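Local coordinates for uncharacterized protein (Thermus thermophilus HB8, PDB 6SCE), which is a CRISPR-associated CARF-domain DNA nuclease that is switched on by cyclic oligoadenylate in type III CRISPR defence, at residues A[109-121]-A[181-193]. Residues are numbered along the deposited sequence; the frame is centred on the assembly and turned at random.
Sequences LVEGHRALEAPRA and FVVHRGLPYWYWV. With nucleotides of chain B.
The Arg185 guanidinium lies flat against the backbone of 109-121: Ala118 N sits over the centre of one face, 3.5 Å above the plane, with Glu117 CA nearer the rim. Water 1 meets its edge in plane and bonds to Leu116 O and His184 NE2, while Arg185 NH2 forms a salt bridge with Glu134. The His184 ring carries Arg185 CG on one face and water 1 at its edge, and Leu116 CD2 comes in obliquely, 3.9 Å from His184 CD2. At the Tyr189 edge, OH accepts the hydrogen bond from Leu116 N (2.9 Å, 155°); water 2, in the ring plane, links that hydroxyl to Glu117 O and His184 O. Leu187, CG anti to its carbonyl carbon (chi1 -64°), sets CD1 3.3 Å from Gly112 O. The 112-119 loop lies against the hairpin 179-192, joining two sheets, with Ala118 CA 3.3 Å from Arg185 O in the type I' turn. Glu111 OE1 takes ND1 of His113 almost in the ring plane (2.8 Å), fixing the ring so that NE2 reaches O2' of A2 of chain B at 2.8 Å, while O4' of A3 of chain B lies over one face. With an alanine here, that hydroxyl and Glu111 OE1 would probably both lose their partner. One direct hydrogen bond and two water bridges tie the neighbouring sheet to a loop touching both bound adenylates, consistent with a CARF ligand pocket.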
# COMPACT_ATOMS: atom_id res chain seq x y z
N LEU A 109 1.80 -16.72 -14.49
CA LEU A 109 2.04 -15.80 -13.37
C LEU A 109 2.82 -16.58 -12.34
O LEU A 109 2.74 -17.81 -12.31
CB LEU A 109 0.71 -15.47 -12.67
CG LEU A 109 -0.46 -14.99 -13.45
CD1 LEU A 109 -1.66 -14.78 -12.56
CD2 LEU A 109 -0.02 -13.68 -14.10
N VAL A 110 3.51 -15.88 -11.45
CA VAL A 110 4.09 -16.50 -10.25
C VAL A 110 3.44 -15.81 -9.05
O VAL A 110 3.39 -14.58 -8.96
CB VAL A 110 5.62 -16.44 -10.22
CG1 VAL A 110 6.18 -17.27 -11.35
CG2 VAL A 110 6.18 -15.01 -10.34
N GLU A 111 2.90 -16.61 -8.15
CA GLU A 111 2.04 -16.13 -7.10
C GLU A 111 2.59 -16.58 -5.75
O GLU A 111 2.59 -17.77 -5.44
CB GLU A 111 0.64 -16.67 -7.41
CG GLU A 111 -0.31 -16.78 -6.26
CD GLU A 111 -0.39 -15.53 -5.41
OE1 GLU A 111 -0.50 -14.39 -6.03
OE2 GLU A 111 -0.34 -15.73 -4.16
N GLY A 112 3.09 -15.63 -4.96
CA GLY A 112 3.72 -15.94 -3.68
C GLY A 112 3.19 -15.15 -2.52
O GLY A 112 3.96 -14.77 -1.61
N HIS A 113 1.90 -14.91 -2.52
CA HIS A 113 1.33 -14.01 -1.58
C HIS A 113 0.71 -14.67 -0.34
O HIS A 113 0.15 -13.97 0.49
CB HIS A 113 0.32 -13.12 -2.28
CG HIS A 113 0.95 -12.18 -3.27
ND1 HIS A 113 0.89 -12.37 -4.62
CD2 HIS A 113 1.63 -11.02 -3.07
CE1 HIS A 113 1.52 -11.37 -5.23
NE2 HIS A 113 1.97 -10.55 -4.31
N ARG A 114 0.80 -15.98 -0.22
CA ARG A 114 0.36 -16.64 1.02
C ARG A 114 1.56 -17.00 1.92
O ARG A 114 2.47 -17.73 1.51
CB ARG A 114 -0.47 -17.89 0.67
CG ARG A 114 -0.83 -18.79 1.86
CD ARG A 114 -1.67 -18.15 2.94
NE ARG A 114 -3.02 -17.69 2.57
CZ ARG A 114 -4.10 -18.45 2.36
NH1 ARG A 114 -4.04 -19.78 2.43
NH2 ARG A 114 -5.25 -17.86 2.08
N ALA A 115 1.57 -16.43 3.12
CA ALA A 115 2.64 -16.63 4.07
C ALA A 115 2.86 -18.10 4.37
O ALA A 115 1.90 -18.87 4.46
CB ALA A 115 2.34 -15.88 5.38
N LEU A 116 4.14 -18.45 4.46
CA LEU A 116 4.65 -19.78 4.73
C LEU A 116 4.40 -20.83 3.66
O LEU A 116 4.67 -22.01 3.88
CB LEU A 116 4.14 -20.29 6.10
CG LEU A 116 4.63 -19.54 7.32
CD1 LEU A 116 4.11 -20.23 8.57
CD2 LEU A 116 6.14 -19.46 7.37
N GLU A 117 3.91 -20.44 2.49
CA GLU A 117 3.81 -21.38 1.37
C GLU A 117 4.90 -21.12 0.34
O GLU A 117 5.44 -20.03 0.31
CB GLU A 117 2.47 -21.26 0.71
CG GLU A 117 1.37 -21.95 1.49
CD GLU A 117 0.13 -22.19 0.65
OE1 GLU A 117 0.16 -21.93 -0.56
OE2 GLU A 117 -0.89 -22.62 1.23
N ALA A 118 5.21 -22.09 -0.49
CA ALA A 118 6.06 -21.82 -1.63
C ALA A 118 5.21 -21.10 -2.66
O ALA A 118 3.98 -21.31 -2.73
CB ALA A 118 6.62 -23.10 -2.24
N PRO A 119 5.84 -20.27 -3.50
CA PRO A 119 5.06 -19.66 -4.61
C PRO A 119 4.50 -20.70 -5.56
O PRO A 119 5.01 -21.84 -5.59
CB PRO A 119 6.10 -18.82 -5.35
CG PRO A 119 7.21 -18.63 -4.38
CD PRO A 119 7.24 -19.86 -3.52
N ARG A 120 3.47 -20.33 -6.31
CA ARG A 120 2.86 -21.18 -7.32
C ARG A 120 3.02 -20.57 -8.70
O ARG A 120 2.98 -19.35 -8.83
CB ARG A 120 1.38 -21.32 -7.04
CG ARG A 120 1.04 -21.86 -5.66
CD ARG A 120 -0.46 -21.90 -5.44
NE ARG A 120 -0.73 -22.26 -4.06
CZ ARG A 120 -1.78 -22.94 -3.65
NH1 ARG A 120 -2.70 -23.37 -4.50
NH2 ARG A 120 -1.90 -23.20 -2.36
N ALA A 121 3.20 -21.40 -9.71
CA ALA A 121 3.04 -20.96 -11.10
C ALA A 121 1.60 -21.19 -11.50
O ALA A 121 1.07 -22.30 -11.33
CB ALA A 121 3.97 -21.75 -12.02
N PHE A 181 17.08 -11.77 8.61
CA PHE A 181 16.48 -11.90 7.29
C PHE A 181 16.31 -13.38 7.01
O PHE A 181 17.32 -14.11 6.91
CB PHE A 181 17.41 -11.26 6.27
CG PHE A 181 16.84 -11.24 4.87
CD1 PHE A 181 15.86 -10.33 4.55
CD2 PHE A 181 17.31 -12.12 3.90
CE1 PHE A 181 15.32 -10.28 3.28
CE2 PHE A 181 16.78 -12.07 2.61
CZ PHE A 181 15.78 -11.16 2.31
N VAL A 182 15.07 -13.85 6.92
CA VAL A 182 14.80 -15.26 6.78
C VAL A 182 14.18 -15.50 5.39
O VAL A 182 13.27 -14.79 4.96
CB VAL A 182 13.84 -15.77 7.91
CG1 VAL A 182 13.61 -17.26 7.83
CG2 VAL A 182 14.41 -15.41 9.29
N VAL A 183 14.69 -16.49 4.68
CA VAL A 183 14.09 -16.98 3.42
C VAL A 183 13.58 -18.38 3.61
O VAL A 183 14.32 -19.30 3.96
CB VAL A 183 15.05 -16.88 2.24
CG1 VAL A 183 14.42 -17.48 0.99
CG2 VAL A 183 15.43 -15.42 2.02
N HIS A 184 12.29 -18.53 3.43
CA HIS A 184 11.62 -19.79 3.62
C HIS A 184 10.71 -20.06 2.45
O HIS A 184 9.83 -19.24 2.14
CB HIS A 184 10.78 -19.75 4.88
CG HIS A 184 10.08 -21.03 5.15
ND1 HIS A 184 10.74 -22.19 5.50
CD2 HIS A 184 8.76 -21.35 5.12
CE1 HIS A 184 9.87 -23.16 5.66
NE2 HIS A 184 8.66 -22.67 5.45
N ARG A 185 10.97 -21.19 1.77
CA ARG A 185 10.22 -21.66 0.61
C ARG A 185 10.04 -20.53 -0.41
O ARG A 185 8.95 -20.29 -0.92
CB ARG A 185 8.88 -22.28 1.02
CG ARG A 185 9.05 -23.47 1.98
CD ARG A 185 7.73 -24.05 2.45
NE ARG A 185 7.01 -24.72 1.37
CZ ARG A 185 5.71 -25.06 1.41
NH1 ARG A 185 4.95 -24.82 2.48
NH2 ARG A 185 5.15 -25.64 0.35
N GLY A 186 11.12 -19.82 -0.66
CA GLY A 186 11.14 -18.80 -1.70
C GLY A 186 10.65 -17.42 -1.33
O GLY A 186 10.61 -16.56 -2.21
N LEU A 187 10.27 -17.18 -0.07
CA LEU A 187 9.76 -15.90 0.34
C LEU A 187 10.58 -15.29 1.47
O LEU A 187 11.16 -16.03 2.30
CB LEU A 187 8.30 -16.02 0.76
CG LEU A 187 7.28 -16.44 -0.30
CD1 LEU A 187 5.93 -16.57 0.40
CD2 LEU A 187 7.26 -15.42 -1.42
N PRO A 188 10.68 -13.94 1.48
CA PRO A 188 11.46 -13.23 2.47
C PRO A 188 10.64 -12.80 3.67
O PRO A 188 9.49 -12.38 3.52
CB PRO A 188 11.94 -12.00 1.70
CG PRO A 188 10.80 -11.71 0.79
CD PRO A 188 10.13 -13.00 0.48
N TYR A 189 11.30 -12.82 4.82
CA TYR A 189 10.73 -12.44 6.12
C TYR A 189 11.80 -11.66 6.87
O TYR A 189 12.98 -11.98 6.78
CB TYR A 189 10.34 -13.68 6.93
CG TYR A 189 9.35 -14.57 6.23
CD1 TYR A 189 9.77 -15.49 5.28
CD2 TYR A 189 7.99 -14.48 6.50
CE1 TYR A 189 8.87 -16.30 4.61
CE2 TYR A 189 7.08 -15.30 5.85
CZ TYR A 189 7.52 -16.21 4.90
OH TYR A 189 6.61 -17.00 4.24
N TRP A 190 11.38 -10.61 7.57
CA TRP A 190 12.28 -9.81 8.41
C TRP A 190 11.73 -10.05 9.83
O TRP A 190 10.61 -9.71 10.15
CB TRP A 190 12.19 -8.36 8.01
CG TRP A 190 13.10 -7.39 8.71
CD1 TRP A 190 12.73 -6.21 9.28
CD2 TRP A 190 14.52 -7.50 8.90
NE1 TRP A 190 13.83 -5.57 9.83
CE2 TRP A 190 14.94 -6.35 9.61
CE3 TRP A 190 15.46 -8.46 8.56
CZ2 TRP A 190 16.26 -6.13 9.98
CZ3 TRP A 190 16.80 -8.25 8.92
CH2 TRP A 190 17.18 -7.09 9.61
N TYR A 191 12.53 -10.75 10.62
CA TYR A 191 12.08 -11.33 11.88
C TYR A 191 12.78 -10.64 13.04
O TYR A 191 14.00 -10.59 13.11
CB TYR A 191 12.37 -12.82 11.86
CG TYR A 191 11.90 -13.61 13.05
CD1 TYR A 191 12.72 -13.77 14.17
CD2 TYR A 191 10.68 -14.25 13.06
CE1 TYR A 191 12.32 -14.53 15.27
CE2 TYR A 191 10.27 -14.99 14.16
CZ TYR A 191 11.11 -15.15 15.24
OH TYR A 191 10.67 -15.90 16.31
N TRP A 192 11.97 -10.12 13.96
CA TRP A 192 12.42 -9.27 15.07
C TRP A 192 13.12 -10.13 16.11
O TRP A 192 12.59 -11.15 16.53
CB TRP A 192 11.18 -8.60 15.65
CG TRP A 192 11.24 -7.82 16.96
CD1 TRP A 192 11.44 -8.32 18.21
CD2 TRP A 192 10.97 -6.42 17.13
NE1 TRP A 192 11.34 -7.32 19.14
CE2 TRP A 192 11.05 -6.14 18.51
CE3 TRP A 192 10.65 -5.38 16.27
CZ2 TRP A 192 10.83 -4.85 19.04
CZ3 TRP A 192 10.45 -4.11 16.78
CH2 TRP A 192 10.54 -3.86 18.17
N VAL A 193 14.32 -9.72 16.48
CA VAL A 193 15.08 -10.40 17.53
C VAL A 193 15.63 -9.34 18.46
O VAL A 193 15.99 -8.22 18.05
CB VAL A 193 16.23 -11.28 16.96
CG1 VAL A 193 15.66 -12.47 16.23
CG2 VAL A 193 17.16 -10.47 16.07
P A B 3 0.93 -8.59 -7.69
OP1 A B 3 0.52 -9.91 -8.31
OP2 A B 3 1.18 -7.51 -8.70
O5' A B 3 -0.19 -8.14 -6.65
C5' A B 3 0.01 -7.10 -5.68
C4' A B 3 -1.32 -6.90 -4.99
O4' A B 3 -1.68 -8.11 -4.25
C3' A B 3 -1.37 -5.75 -3.98
O3' A B 3 -2.52 -4.99 -4.29
C2' A B 3 -1.48 -6.48 -2.63
O2' A B 3 -2.14 -5.73 -1.63
C1' A B 3 -2.28 -7.72 -3.04
N9 A B 3 -2.15 -8.82 -2.12
C8 A B 3 -0.98 -9.33 -1.61
N7 A B 3 -1.19 -10.37 -0.82
C5 A B 3 -2.56 -10.56 -0.85
C6 A B 3 -3.39 -11.51 -0.23
N6 A B 3 -2.92 -12.50 0.52
N1 A B 3 -4.72 -11.43 -0.50
C2 A B 3 -5.17 -10.46 -1.30
N3 A B 3 -4.48 -9.50 -1.93
C4 A B 3 -3.17 -9.61 -1.66
P A B 2 6.36 -5.51 -9.11
OP1 A B 2 7.32 -4.90 -8.14
OP2 A B 2 6.81 -6.10 -10.42
O5' A B 2 5.56 -6.65 -8.32
C5' A B 2 4.73 -7.56 -9.08
C4' A B 2 4.12 -8.57 -8.15
O4' A B 2 5.18 -9.41 -7.62
C3' A B 2 3.37 -8.01 -6.94
O3' A B 2 2.17 -8.75 -6.69
C2' A B 2 4.35 -8.23 -5.79
O2' A B 2 3.69 -8.41 -4.56
C1' A B 2 5.03 -9.52 -6.22
N9 A B 2 6.31 -9.77 -5.60
C8 A B 2 7.15 -8.86 -5.00
N7 A B 2 8.21 -9.42 -4.47
C5 A B 2 8.06 -10.77 -4.73
C6 A B 2 8.85 -11.90 -4.40
N6 A B 2 9.95 -11.84 -3.66
N1 A B 2 8.42 -13.10 -4.85
C2 A B 2 7.25 -13.16 -5.50
N3 A B 2 6.42 -12.18 -5.85
C4 A B 2 6.89 -11.00 -5.42
O HOH W 1 5.94 -23.86 5.30
O HOH W 2 7.30 -19.10 2.80